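Local structure of envelope glycoprotein (Thogoto virus, 5XEA) at residues 26-31 and 245-250. The protein probably attaches the virus to its host cell receptor and later induces fusion of the virion with the host membrane. Numbering follows the deposited sequence.
Sequences KLYSAT and YNFSKD. With NAG (2-acetamido-2-deoxy-beta-D-glucopyranose), chain F.
T31 and N246 form an antiparallel hydrogen-bonded pair where the strand 26-31 runs against 245-247. T31 N gives a hydrogen bond of 2.9 Å to N246 O. N246 N returns one of 2.8 Å to T31 O. The next pair, A30 with F247, is non-hydrogen-bonded, with CA atoms 4.2 Å apart. Beyond it the 245-247 strand ends. S248 N reaches S29 O only weakly, at 3.4 Å. The N-to-C directions of the two short strands make an angle of 134°, well off strictly antiparallel, and the pairing covers two bridges.

On the side of the sheet that carries A30 and F247, the methyl of A30 lies over one face of the F247 ring. This is a CH-pi contact, with A30 CB 3.9 Å from the ring centroid. Y28 CB meets the same ring at its edge, 3.7 Å from F247 CD1. F247 CG stands anti to its own carbonyl carbon (chi1 -71°), which brings one face of the ring over A30 CB and its edge to Y28 CB. The Y28 and F247 side chains cross at about a right angle. T31 and N246 point to the other side, with their CB atoms 4.3 Å apart. N246 CG, anti to the backbone N (chi1 -175°), carries the amide away from the strand, where ND2 is bonded covalently to NAG C1. This N-linked sugar therefore leaves from the sheet face opposite the F247 ring. After the strand, S248 OG donates to D250 OD1 from above the carboxylate plane.

The contact joins two inner strands of a six-stranded antiparallel sheet. Strand 24-35 also pairs with 197-209, where T31 OG1 is hydrogen-bonded to E201 OE1, and strand 243-247 also pairs with 237-240. L252 of the following loop packs against both Y28 and F247.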
loop_
_atom_site.group_PDB
_atom_site.type_symbol
_atom_site.label_atom_id
_atom_site.label_comp_id
_atom_site.label_asym_id
_atom_site.label_seq_id
_atom_site.Cartn_x
_atom_site.Cartn_y
_atom_site.Cartn_z
ATOM N N LYS B 26 28.962 -4.619 3.643
ATOM C CA LYS B 26 29.462 -4.895 4.981
ATOM C C LYS B 26 28.757 -6.105 5.582
ATOM O O LYS B 26 27.612 -6.421 5.236
ATOM C CB LYS B 26 29.252 -3.702 5.927
ATOM C CG LYS B 26 29.670 -2.352 5.389
ATOM C CD LYS B 26 31.171 -2.168 5.448
ATOM C CE LYS B 26 31.560 -0.755 5.030
ATOM N NZ LYS B 26 33.036 -0.608 4.887
ATOM N N LEU B 27 29.457 -6.776 6.493
ATOM C CA LEU B 27 28.861 -7.731 7.416
ATOM C C LEU B 27 29.019 -7.118 8.801
ATOM O O LEU B 27 30.115 -7.115 9.368
ATOM C CB LEU B 27 29.516 -9.102 7.325
ATOM C CG LEU B 27 28.530 -10.196 6.917
ATOM C CD1 LEU B 27 28.010 -9.924 5.515
ATOM C CD2 LEU B 27 29.165 -11.574 7.007
ATOM N N TYR B 28 27.928 -6.564 9.323
ATOM C CA TYR B 28 27.938 -5.923 10.629
ATOM C C TYR B 28 27.584 -6.927 11.717
ATOM O O TYR B 28 26.664 -7.736 11.566
ATOM C CB TYR B 28 26.956 -4.753 10.671
ATOM C CG TYR B 28 27.462 -3.498 10.006
ATOM C CD1 TYR B 28 28.817 -3.315 9.763
ATOM C CD2 TYR B 28 26.587 -2.489 9.626
ATOM C CE1 TYR B 28 29.287 -2.159 9.154
ATOM C CE2 TYR B 28 27.045 -1.331 9.018
ATOM C CZ TYR B 28 28.394 -1.172 8.784
ATOM O OH TYR B 28 28.852 -0.021 8.182
ATOM N N SER B 29 28.332 -6.879 12.812
ATOM C CA SER B 29 27.980 -7.650 13.986
ATOM C C SER B 29 26.952 -6.881 14.801
ATOM O O SER B 29 27.054 -5.662 14.975
ATOM C CB SER B 29 29.216 -7.951 14.831
ATOM O OG SER B 29 29.913 -9.072 14.316
ATOM N N ALA B 30 25.951 -7.600 15.293
ATOM C CA ALA B 30 24.931 -6.972 16.113
ATOM C C ALA B 30 24.317 -8.003 17.041
ATOM O O ALA B 30 24.320 -9.206 16.766
ATOM C CB ALA B 30 23.840 -6.314 15.259
ATOM N N THR B 31 23.798 -7.503 18.156
ATOM C CA THR B 31 22.927 -8.280 19.021
ATOM C C THR B 31 21.499 -8.095 18.524
ATOM O O THR B 31 21.009 -6.965 18.434
ATOM C CB THR B 31 23.057 -7.835 20.476
ATOM O OG1 THR B 31 24.433 -7.887 20.879
ATOM C CG2 THR B 31 22.244 -8.746 21.372
ATOM N N TYR B 245 17.824 -4.412 17.204
ATOM C CA TYR B 245 19.235 -4.629 16.938
ATOM C C TYR B 245 20.063 -3.675 17.781
ATOM O O TYR B 245 19.648 -2.547 18.071
ATOM C CB TYR B 245 19.578 -4.433 15.453
ATOM C CG TYR B 245 18.845 -5.373 14.532
ATOM C CD1 TYR B 245 19.408 -6.577 14.144
ATOM C CD2 TYR B 245 17.576 -5.058 14.057
ATOM C CE1 TYR B 245 18.731 -7.442 13.304
ATOM C CE2 TYR B 245 16.897 -5.918 13.213
ATOM C CZ TYR B 245 17.479 -7.103 12.843
ATOM O OH TYR B 245 16.806 -7.957 12.013
ATOM N N ASN B 246 21.236 -4.156 18.191
ATOM C CA ASN B 246 22.261 -3.323 18.811
ATOM C C ASN B 246 23.548 -3.595 18.034
ATOM O O ASN B 246 24.178 -4.644 18.209
ATOM C CB ASN B 246 22.417 -3.622 20.297
ATOM C CG ASN B 246 23.384 -2.682 20.977
ATOM O OD1 ASN B 246 23.465 -1.504 20.637
ATOM N ND2 ASN B 246 24.126 -3.198 21.944
ATOM N N PHE B 247 23.895 -2.670 17.141
ATOM C CA PHE B 247 25.084 -2.775 16.309
ATOM C C PHE B 247 26.277 -2.218 17.072
ATOM O O PHE B 247 26.180 -1.152 17.692
ATOM C CB PHE B 247 24.910 -1.995 15.002
ATOM C CG PHE B 247 23.944 -2.616 14.037
ATOM C CD1 PHE B 247 24.394 -3.435 13.015
ATOM C CD2 PHE B 247 22.586 -2.367 14.139
ATOM C CE1 PHE B 247 23.511 -4.002 12.121
ATOM C CE2 PHE B 247 21.699 -2.930 13.245
ATOM C CZ PHE B 247 22.164 -3.755 12.236
ATOM N N SER B 248 27.398 -2.933 17.018
ATOM C CA SER B 248 28.648 -2.384 17.534
ATOM C C SER B 248 28.948 -1.074 16.824
ATOM O O SER B 248 28.980 -1.021 15.589
ATOM C CB SER B 248 29.791 -3.377 17.334
ATOM O OG SER B 248 30.948 -2.953 18.030
ATOM N N LYS B 249 29.139 -0.007 17.600
ATOM C CA LYS B 249 29.244 1.310 16.991
ATOM C C LYS B 249 30.661 1.643 16.545
ATOM O O LYS B 249 30.832 2.534 15.708
ATOM C CB LYS B 249 28.716 2.385 17.946
ATOM C CG LYS B 249 29.685 2.832 19.017
ATOM C CD LYS B 249 29.104 3.989 19.819
ATOM C CE LYS B 249 29.944 4.271 21.057
ATOM N NZ LYS B 249 29.914 3.136 22.029
ATOM N N ASP B 250 31.675 0.949 17.060
ATOM C CA ASP B 250 33.026 1.081 16.514
ATOM C C ASP B 250 33.229 0.213 15.279
ATOM O O ASP B 250 34.299 -0.362 15.068
ATOM C CB ASP B 250 34.066 0.763 17.589
ATOM C CG ASP B 250 33.920 -0.639 18.172
ATOM O OD1 ASP B 250 33.374 -1.539 17.498
ATOM O OD2 ASP B 250 34.376 -0.843 19.317
HETATM C C1 NAG F . 25.089 -2.407 22.660
HETATM C C2 NAG F . 24.774 -2.350 24.154
HETATM C C3 NAG F . 25.875 -1.608 24.902
HETATM C C4 NAG F . 27.239 -2.216 24.592
HETATM C C5 NAG F . 27.451 -2.278 23.081
HETATM C C6 NAG F . 28.719 -3.002 22.695
HETATM C C7 NAG F . 22.554 -2.251 25.194
HETATM C C8 NAG F . 21.296 -1.453 25.351
HETATM N N2 NAG F . 23.488 -1.717 24.401
HETATM O O3 NAG F . 25.578 -1.676 26.292
HETATM O O4 NAG F . 28.289 -1.431 25.145
HETATM O O5 NAG F . 26.371 -2.991 22.464
HETATM O O6 NAG F . 28.584 -4.406 22.874
HETATM O O7 NAG F . 22.715 -3.331 25.752
#